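PDB 5J6Q: cell wall binding protein cwp8 from Peptoclostridium difficile, which probably attaches to the cell wall through three CWB2 modules, as a component of the S-layer of the bacterium. Local coordinates for residues D345-P348 with S349-A353; N449-D452 with A453-K457; I315-G318 with E319-V323. All coordinates share one frame; numbering follows the deposited sequence.

Overall arrangement
The three contacts are all local, each joining a segment to the residues that directly follow it, and all lie in CWB2 modules. Contacts 1 and 2 are surface helix starts in two different modules: each follows an edge strand of a parallel sheet (339-342 and 444-447), and their centres lie about 36 Å apart. In contact 1 Pro348 sits at the N-cap and gives its carbonyl to first-turn amides, whereas in contact 2 the carboxylate of Asp452 also caps. Contact 3 is buried, at the end of strand 313-318, where one backbone bond between the segments closes a turn beside a small apolar touch. It shares a module with contact 1, and Leu316 CD2 packs on Leu347 CD1 at 4.1 Å.

Contact 1: D345-P348 with S349-A353; sequences DSLP and SEIEA
Pro348 O accepts from Glu352 N at 3.3 Å, a fairly straight bond (163° at the hydrogen) that closes the first turn of helix 349-359. The same oxygen receives a second, weak bond from Ile351 N, bent to 131°. Pro348 is thus the N-cap residue, but its ring has no polar atom to offer the first amides, and only its carbonyl serves the helix. One residue on, Ala353 N bonds to Ser349 O and carries the helical pattern forward.

Outside this backbone frame, Leu347 covers the start of the helix from one flank. Its CG stands anti to the backbone N (chi1 -157°), which sets the isobutyl end against the helix; CD1 meets Ile351 CG2 at 3.9 Å, with the two side chains at about a right angle, while CD2 lies 4.1 Å from Glu352 CB. The Pro348 ring brings CD to 4.4 Å from Ile351 CB, and Glu350, bent at chi2, folds back until OE2 is 3.9 Å from Pro348 CB. Pro348 and Ile351 also pack on Phe295 of helix 294-305, and Ile351 reaches Leu340 of strand 339-342. The carboxylate of Glu352 leads outward to a salt bridge with Lys384.

The chemistry implies a helix start held by one backbone carbonyl and by the packing of Leu347 and Pro348 against Ile351; the acidic Glu350 and Glu352 near the N-terminus would probably interact favourably with the helix dipole, though Glu352 shares its charge with Lys384.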
ATOM      1  N   ASP A 345     -11.807 -23.959 -25.668  1.00 73.55           N
ATOM      2  CA  ASP A 345     -11.362 -23.651 -27.028  1.00 75.75           C
ATOM      3  C   ASP A 345     -10.128 -22.783 -27.132  1.00 77.88           C
ATOM      4  O   ASP A 345      -9.848 -22.316 -28.229  1.00 80.65           O
ATOM      5  CB  ASP A 345     -12.501 -22.987 -27.808  1.00 80.11           C
ATOM      6  CG  ASP A 345     -13.636 -23.942 -28.102  1.00 83.06           C
ATOM      7  OD1 ASP A 345     -13.402 -25.170 -28.075  1.00 84.17           O
ATOM      8  OD2 ASP A 345     -14.758 -23.466 -28.344  1.00 89.60           O
ATOM      9  N   SER A 346      -9.387 -22.538 -26.023  1.00 77.55           N
ATOM     10  CA  SER A 346      -8.150 -21.756 -26.135  1.00 74.86           C
ATOM     11  C   SER A 346      -7.324 -21.730 -24.849  1.00 74.25           C
ATOM     12  O   SER A 346      -7.762 -22.172 -23.792  1.00 74.67           O
ATOM     13  CB  SER A 346      -8.442 -20.325 -26.561  1.00 68.24           C
ATOM     14  OG  SER A 346      -9.387 -19.725 -25.705  1.00 70.15           O
ATOM     15  N   LEU A 347      -6.128 -21.198 -24.973  1.00 72.28           N
ATOM     16  CA  LEU A 347      -5.190 -21.058 -23.881  1.00 71.47           C
ATOM     17  C   LEU A 347      -4.944 -19.576 -23.768  1.00 68.24           C
ATOM     18  O   LEU A 347      -4.358 -18.998 -24.687  1.00 66.73           O
ATOM     19  CB  LEU A 347      -3.875 -21.800 -24.183  1.00 72.05           C
ATOM     20  CG  LEU A 347      -3.060 -22.183 -22.953  1.00 77.84           C
ATOM     21  CD1 LEU A 347      -3.817 -23.183 -22.114  1.00 78.92           C
ATOM     22  CD2 LEU A 347      -1.745 -22.788 -23.377  1.00 79.53           C
ATOM     23  N   PRO A 348      -5.389 -18.928 -22.667  1.00 57.19           N
ATOM     24  CA  PRO A 348      -5.185 -17.485 -22.499  1.00 50.50           C
ATOM     25  C   PRO A 348      -3.643 -17.230 -22.500  1.00 49.58           C
ATOM     26  O   PRO A 348      -2.959 -18.147 -22.070  1.00 48.45           O
ATOM     27  CB  PRO A 348      -5.880 -17.194 -21.149  1.00 52.00           C
ATOM     28  CG  PRO A 348      -6.897 -18.303 -21.030  1.00 56.92           C
ATOM     29  CD  PRO A 348      -6.109 -19.514 -21.532  1.00 52.65           C
ATOM     30  N   SER A 349      -3.140 -16.051 -22.917  1.00 49.33           N
ATOM     31  CA  SER A 349      -1.721 -15.802 -23.013  1.00 58.64           C
ATOM     32  C   SER A 349      -1.025 -15.811 -21.671  1.00 59.78           C
ATOM     33  O   SER A 349       0.154 -16.154 -21.613  1.00 58.02           O
ATOM     34  CB  SER A 349      -1.438 -14.472 -23.720  1.00 61.49           C
ATOM     35  OG  SER A 349      -1.891 -13.335 -23.011  1.00 66.07           O
ATOM     36  N   GLU A 350      -1.733 -15.448 -20.613  1.00 55.78           N
ATOM     37  CA  GLU A 350      -1.184 -15.408 -19.261  1.00 54.08           C
ATOM     38  C   GLU A 350      -0.755 -16.745 -18.809  1.00 46.27           C
ATOM     39  O   GLU A 350       0.252 -16.862 -18.161  1.00 47.21           O
ATOM     40  CB  GLU A 350      -2.229 -14.848 -18.265  1.00 56.66           C
ATOM     41  CG  GLU A 350      -2.400 -13.353 -18.435  1.00 65.80           C
ATOM     42  CD  GLU A 350      -3.604 -13.005 -19.335  1.00 73.29           C
ATOM     43  OE1 GLU A 350      -3.988 -11.844 -19.290  1.00 72.58           O
ATOM     44  OE2 GLU A 350      -4.148 -13.900 -20.066  1.00 70.49           O
ATOM     45  N   ILE A 351      -1.523 -17.759 -19.135  1.00 47.45           N
ATOM     46  CA  ILE A 351      -1.261 -19.153 -18.764  1.00 45.49           C
ATOM     47  C   ILE A 351      -0.092 -19.730 -19.697  1.00 50.83           C
ATOM     48  O   ILE A 351       0.801 -20.424 -19.233  1.00 50.24           O
ATOM     49  CB  ILE A 351      -2.575 -19.940 -18.945  1.00 43.27           C
ATOM     50  CG1 ILE A 351      -3.649 -19.555 -17.809  1.00 42.57           C
ATOM     51  CG2 ILE A 351      -2.293 -21.440 -18.963  1.00 39.20           C
ATOM     52  CD1 ILE A 351      -3.225 -19.733 -16.337  1.00 37.59           C
ATOM     53  N   GLU A 352      -0.128 -19.420 -20.990  1.00 51.12           N
ATOM     54  CA  GLU A 352       0.907 -19.883 -21.906  1.00 52.55           C
ATOM     55  C   GLU A 352       2.212 -19.321 -21.426  1.00 53.70           C
ATOM     56  O   GLU A 352       3.203 -20.059 -21.280  1.00 54.25           O
ATOM     57  CB  GLU A 352       0.565 -19.394 -23.349  1.00 56.25           C
ATOM     58  CG  GLU A 352       1.709 -19.563 -24.339  1.00 63.78           C
ATOM     59  CD  GLU A 352       1.274 -19.220 -25.751  1.00 68.65           C
ATOM     60  OE1 GLU A 352       0.958 -18.053 -25.987  1.00 76.42           O
ATOM     61  OE2 GLU A 352       1.223 -20.119 -26.595  1.00 70.87           O
ATOM     62  N   ALA A 353       2.214 -18.008 -21.124  1.00 52.27           N
ATOM     63  CA  ALA A 353       3.391 -17.309 -20.602  1.00 46.81           C
ATOM     64  C   ALA A 353       3.874 -17.935 -19.311  1.00 45.82           C
ATOM     65  O   ALA A 353       5.087 -17.987 -19.126  1.00 43.85           O
ATOM     66  CB  ALA A 353       3.077 -15.818 -20.399  1.00 41.87           C
TER

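Contact 2: N449-D452 with A453-K457; sequences NELD and ANAEK
Asp452 O accepts from Glu456 N at 3.1 Å, closing the first turn of helix 453-459, and takes a weak, bent bond from Ala455 N. The Asp452 side chain completes the N-cap. With CG anti to the backbone N (chi1 -176°), its carboxylate is placed beside the first amides of the helix, and OD1 accepts the Asn454 amide, 2.9 Å from N. This donor arrives from above the carboxylate plane, 40° out of it. OD1 also receives Asn454 ND2 on its syn lone pair, at 3.2 Å, and lies nearly in the amide plane of Asn454. One oxygen is therefore gripped by the backbone and the side chain of the same residue.

Leu451 lays its two methyls against the turn: CD1 rests 3.6 Å from Ala455 CB, and CD2 lies 4.0 Å from Glu456 CB. Beyond the segments, Leu451 packs on Leu481 and Ile484 of helix 475-484.

The two bonds to OD1 should limit rotation of the carboxylate, and its negative charge probably interacts favourably with the helix N-terminus, a classic aspartate cap on an exposed edge of the module.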
ATOM      1  N   ASN A 449     -23.462 -43.408  -7.317  1.00 85.58           N
ATOM      2  CA  ASN A 449     -24.256 -44.138  -6.332  1.00 95.37           C
ATOM      3  C   ASN A 449     -23.650 -45.458  -5.909  1.00 99.07           C
ATOM      4  O   ASN A 449     -23.885 -45.906  -4.790  1.00 99.57           O
ATOM      5  CB  ASN A 449     -25.646 -44.351  -6.874  1.00100.28           C
ATOM      6  CG  ASN A 449     -26.435 -43.105  -6.660  1.00102.92           C
ATOM      7  OD1 ASN A 449     -27.083 -42.605  -7.587  1.00103.63           O
ATOM      8  ND2 ASN A 449     -26.377 -42.512  -5.468  1.00105.71           N
ATOM      9  N   GLU A 450     -22.872 -46.078  -6.783  1.00102.49           N
ATOM     10  CA  GLU A 450     -22.219 -47.338  -6.454  1.00111.42           C
ATOM     11  C   GLU A 450     -20.764 -47.352  -6.933  1.00113.87           C
ATOM     12  O   GLU A 450     -20.455 -46.938  -8.052  1.00113.12           O
ATOM     13  CB  GLU A 450     -22.993 -48.531  -7.048  1.00116.40           C
ATOM     14  CG  GLU A 450     -23.091 -48.519  -8.562  1.00121.49           C
ATOM     15  CD  GLU A 450     -23.884 -49.700  -9.092  1.00128.49           C
ATOM     16  OE1 GLU A 450     -23.314 -50.498  -9.869  1.00132.69           O
ATOM     17  OE2 GLU A 450     -25.075 -49.829  -8.732  1.00133.88           O
ATOM     18  N   LEU A 451     -19.877 -47.828  -6.063  1.00114.33           N
ATOM     19  CA  LEU A 451     -18.444 -47.934  -6.313  1.00117.36           C
ATOM     20  C   LEU A 451     -18.116 -48.851  -7.495  1.00117.90           C
ATOM     21  O   LEU A 451     -18.568 -49.993  -7.536  1.00117.02           O
ATOM     22  CB  LEU A 451     -17.786 -48.473  -5.035  1.00117.53           C
ATOM     23  CG  LEU A 451     -16.270 -48.367  -4.984  1.00117.55           C
ATOM     24  CD1 LEU A 451     -15.845 -46.921  -4.831  1.00117.14           C
ATOM     25  CD2 LEU A 451     -15.768 -49.174  -3.807  1.00117.08           C
ATOM     26  N   ASP A 452     -17.336 -48.337  -8.453  1.00117.67           N
ATOM     27  CA  ASP A 452     -16.894 -49.066  -9.637  1.00120.50           C
ATOM     28  C   ASP A 452     -15.867 -50.132  -9.243  1.00120.74           C
ATOM     29  O   ASP A 452     -15.166 -49.970  -8.241  1.00118.96           O
ATOM     30  CB  ASP A 452     -16.274 -48.085 -10.649  1.00123.44           C
ATOM     31  CG  ASP A 452     -15.881 -48.738 -11.955  1.00129.37           C
ATOM     32  OD1 ASP A 452     -14.691 -49.091 -12.108  1.00133.46           O
ATOM     33  OD2 ASP A 452     -16.763 -48.895 -12.827  1.00132.62           O
ATOM     34  N   ALA A 453     -15.765 -51.205 -10.035  1.00120.88           N
ATOM     35  CA  ALA A 453     -14.855 -52.311  -9.753  1.00120.08           C
ATOM     36  C   ALA A 453     -13.414 -51.848  -9.687  1.00119.20           C
ATOM     37  O   ALA A 453     -12.674 -52.264  -8.799  1.00118.73           O
ATOM     38  CB  ALA A 453     -14.996 -53.377 -10.826  1.00119.94           C
ATOM     39  N   ASN A 454     -13.013 -50.981 -10.617  1.00118.25           N
ATOM     40  CA  ASN A 454     -11.638 -50.487 -10.640  1.00117.00           C
ATOM     41  C   ASN A 454     -11.355 -49.616  -9.429  1.00116.31           C
ATOM     42  O   ASN A 454     -10.220 -49.581  -8.956  1.00114.50           O
ATOM     43  CB  ASN A 454     -11.380 -49.705 -11.919  1.00116.03           C
ATOM     44  CG  ASN A 454     -11.442 -50.587 -13.133  1.00115.00           C
ATOM     45  OD1 ASN A 454     -10.467 -51.275 -13.457  1.00114.25           O
ATOM     46  ND2 ASN A 454     -12.561 -50.648 -13.847  1.00114.29           N
ATOM     47  N   ALA A 455     -12.377 -48.917  -8.915  1.00116.00           N
ATOM     48  CA  ALA A 455     -12.183 -48.079  -7.737  1.00117.46           C
ATOM     49  C   ALA A 455     -11.869 -48.973  -6.543  1.00118.20           C
ATOM     50  O   ALA A 455     -10.972 -48.675  -5.760  1.00117.71           O
ATOM     51  CB  ALA A 455     -13.437 -47.264  -7.465  1.00117.95           C
ATOM     52  N   GLU A 456     -12.606 -50.082  -6.423  1.00119.49           N
ATOM     53  CA  GLU A 456     -12.428 -51.048  -5.349  1.00119.94           C
ATOM     54  C   GLU A 456     -11.052 -51.711  -5.440  1.00118.70           C
ATOM     55  O   GLU A 456     -10.444 -52.011  -4.414  1.00117.06           O
ATOM     56  CB  GLU A 456     -13.533 -52.111  -5.441  1.00121.68           C
ATOM     57  CG  GLU A 456     -13.517 -53.095  -4.289  1.00126.32           C
ATOM     58  CD  GLU A 456     -14.748 -53.979  -4.264  1.00132.15           C
ATOM     59  OE1 GLU A 456     -15.857 -53.468  -4.532  1.00135.13           O
ATOM     60  OE2 GLU A 456     -14.602 -55.185  -3.974  1.00136.28           O
ATOM     61  N   LYS A 457     -10.564 -51.929  -6.665  1.00117.00           N
ATOM     62  CA  LYS A 457      -9.266 -52.562  -6.888  1.00117.79           C
ATOM     63  C   LYS A 457      -8.120 -51.646  -6.459  1.00117.89           C
ATOM     64  O   LYS A 457      -7.077 -52.123  -6.035  1.00116.69           O
ATOM     65  CB  LYS A 457      -9.120 -52.923  -8.377  1.00118.40           C
ATOM     66  CG  LYS A 457      -7.842 -53.688  -8.692  1.00119.30           C
ATOM     67  CD  LYS A 457      -7.653 -53.837 -10.198  1.00120.30           C
TER

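Contact 3: I315-G318 with E319-V323; sequences ILVG and EDAIV
Ala321 N bonds to Gly318 O and closes a type I beta turn that runs straight into a second, tighter bend, an inverse gamma turn centred on Ala321 itself. The first bond is 3.0 Å long from Ala321 N to Gly318 O and fairly straight at the hydrogen (159°), with Glu319 and Asp320 at the corners of the turn. In the second bend Ile322 N bonds to Asp320 O at 2.9 Å. Ala321 is also the N-cap residue of helix 322-327.

The side-chain contact is small and apolar. Ala321 turns its methyl back toward the strand, where CB lies 3.6 Å from Val317 CG2 and 3.4 Å from Gly318 O. Val317 holds CG2 anti to the backbone N while CG1 sits between N and the carbonyl carbon (chi1 69°); CG2 thereby also comes within 3.7 Å of Ala321 O. Glu319 directs its chain away from the strand and packs on Lys343. Arg294 NH2 bonds to Glu319 O and makes a long, weak ion pair with Asp320 OD1, so the guanidinium holds Glu319 O and reaches Asp320 more loosely.

Strand 313-318 lies between strands 339-342 and 367-371, and Val317 packs on Ile339 and Leu341. A strand that ends in a tight turn and runs into a helix is typical of parallel alpha/beta folds, here the toprim-like CWB2 module.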
ATOM      1  N   ILE A 315       0.008 -29.274 -14.921  1.00 49.29           N
ATOM      2  CA  ILE A 315      -1.254 -29.921 -14.827  1.00 47.22           C
ATOM      3  C   ILE A 315      -2.151 -28.853 -15.395  1.00 46.99           C
ATOM      4  O   ILE A 315      -2.162 -27.725 -14.879  1.00 50.01           O
ATOM      5  CB  ILE A 315      -1.738 -30.328 -13.428  1.00 53.59           C
ATOM      6  CG1 ILE A 315      -0.636 -31.020 -12.607  1.00 55.19           C
ATOM      7  CG2 ILE A 315      -2.925 -31.299 -13.612  1.00 58.25           C
ATOM      8  CD1 ILE A 315      -0.402 -32.479 -13.091  1.00 55.45           C
ATOM      9  N   LEU A 316      -2.919 -29.178 -16.420  1.00 47.14           N
ATOM     10  CA  LEU A 316      -3.817 -28.217 -17.070  1.00 46.85           C
ATOM     11  C   LEU A 316      -5.287 -28.730 -16.963  1.00 48.58           C
ATOM     12  O   LEU A 316      -5.574 -29.842 -17.389  1.00 49.33           O
ATOM     13  CB  LEU A 316      -3.370 -28.109 -18.507  1.00 48.33           C
ATOM     14  CG  LEU A 316      -3.873 -26.919 -19.276  1.00 53.29           C
ATOM     15  CD1 LEU A 316      -3.601 -25.633 -18.541  1.00 53.15           C
ATOM     16  CD2 LEU A 316      -3.102 -26.916 -20.641  1.00 50.80           C
ATOM     17  N   VAL A 317      -6.216 -27.950 -16.327  1.00 49.38           N
ATOM     18  CA  VAL A 317      -7.585 -28.474 -16.192  1.00 47.84           C
ATOM     19  C   VAL A 317      -8.519 -27.488 -16.866  1.00 47.74           C
ATOM     20  O   VAL A 317      -8.057 -26.411 -17.249  1.00 47.17           O
ATOM     21  CB  VAL A 317      -7.843 -28.718 -14.646  1.00 51.57           C
ATOM     22  CG1 VAL A 317      -7.917 -27.409 -13.889  1.00 50.34           C
ATOM     23  CG2 VAL A 317      -9.123 -29.499 -14.407  1.00 62.25           C
ATOM     24  N   GLY A 318      -9.810 -27.817 -17.091  1.00 49.13           N
ATOM     25  CA  GLY A 318     -10.720 -26.826 -17.667  1.00 49.52           C
ATOM     26  C   GLY A 318     -11.019 -25.765 -16.589  1.00 48.55           C
ATOM     27  O   GLY A 318     -11.056 -26.093 -15.384  1.00 48.59           O
ATOM     28  N   GLU A 319     -11.207 -24.515 -17.004  1.00 39.73           N
ATOM     29  CA  GLU A 319     -11.448 -23.402 -16.100  1.00 47.36           C
ATOM     30  C   GLU A 319     -12.567 -23.582 -15.102  1.00 51.03           C
ATOM     31  O   GLU A 319     -12.560 -22.933 -14.089  1.00 54.75           O
ATOM     32  CB  GLU A 319     -11.767 -22.145 -16.917  1.00 49.04           C
ATOM     33  CG  GLU A 319     -12.958 -22.388 -17.864  1.00 49.29           C
ATOM     34  CD  GLU A 319     -13.289 -21.152 -18.707  1.00 62.83           C
ATOM     35  OE1 GLU A 319     -13.854 -21.307 -19.818  1.00 65.10           O
ATOM     36  OE2 GLU A 319     -12.986 -20.025 -18.244  1.00 69.89           O
ATOM     37  N   ASP A 320     -13.536 -24.417 -15.409  1.00 58.78           N
ATOM     38  CA  ASP A 320     -14.694 -24.668 -14.571  1.00 65.35           C
ATOM     39  C   ASP A 320     -14.720 -26.119 -14.002  1.00 64.00           C
ATOM     40  O   ASP A 320     -15.669 -26.483 -13.304  1.00 64.51           O
ATOM     41  CB  ASP A 320     -15.978 -24.476 -15.413  1.00 68.07           C
ATOM     42  CG  ASP A 320     -16.079 -23.147 -16.110  1.00 83.77           C
ATOM     43  OD1 ASP A 320     -15.756 -22.106 -15.472  1.00 88.85           O
ATOM     44  OD2 ASP A 320     -16.480 -23.138 -17.289  1.00 93.18           O
ATOM     45  N   ALA A 321     -13.711 -26.907 -14.302  1.00 59.07           N
ATOM     46  CA  ALA A 321     -13.608 -28.321 -13.917  1.00 56.02           C
ATOM     47  C   ALA A 321     -13.177 -28.496 -12.477  1.00 54.90           C
ATOM     48  O   ALA A 321     -12.060 -28.943 -12.155  1.00 51.68           O
ATOM     49  CB  ALA A 321     -12.624 -29.025 -14.845  1.00 55.60           C
ATOM     50  N   ILE A 322     -14.096 -28.190 -11.592  1.00 54.09           N
ATOM     51  CA  ILE A 322     -13.815 -28.250 -10.167  1.00 53.71           C
ATOM     52  C   ILE A 322     -13.468 -29.649  -9.736  1.00 55.82           C
ATOM     53  O   ILE A 322     -12.469 -29.823  -9.006  1.00 53.91           O
ATOM     54  CB  ILE A 322     -15.030 -27.700  -9.388  1.00 48.88           C
ATOM     55  CG1 ILE A 322     -15.283 -26.296  -9.867  1.00 50.79           C
ATOM     56  CG2 ILE A 322     -14.792 -27.738  -7.909  1.00 49.27           C
ATOM     57  CD1 ILE A 322     -14.012 -25.395  -9.649  1.00 51.21           C
ATOM     58  N   VAL A 323     -14.245 -30.668 -10.179  1.00 54.02           N
ATOM     59  CA  VAL A 323     -13.880 -32.004  -9.650  1.00 58.78           C
ATOM     60  C   VAL A 323     -12.530 -32.522 -10.175  1.00 58.08           C
ATOM     61  O   VAL A 323     -11.766 -33.094  -9.389  1.00 56.56           O
ATOM     62  CB  VAL A 323     -15.010 -33.031  -9.913  1.00 60.60           C
ATOM     63  CG1 VAL A 323     -14.515 -34.456  -9.716  1.00 58.54           C
ATOM     64  CG2 VAL A 323     -16.192 -32.760  -8.983  1.00 56.77           C
TER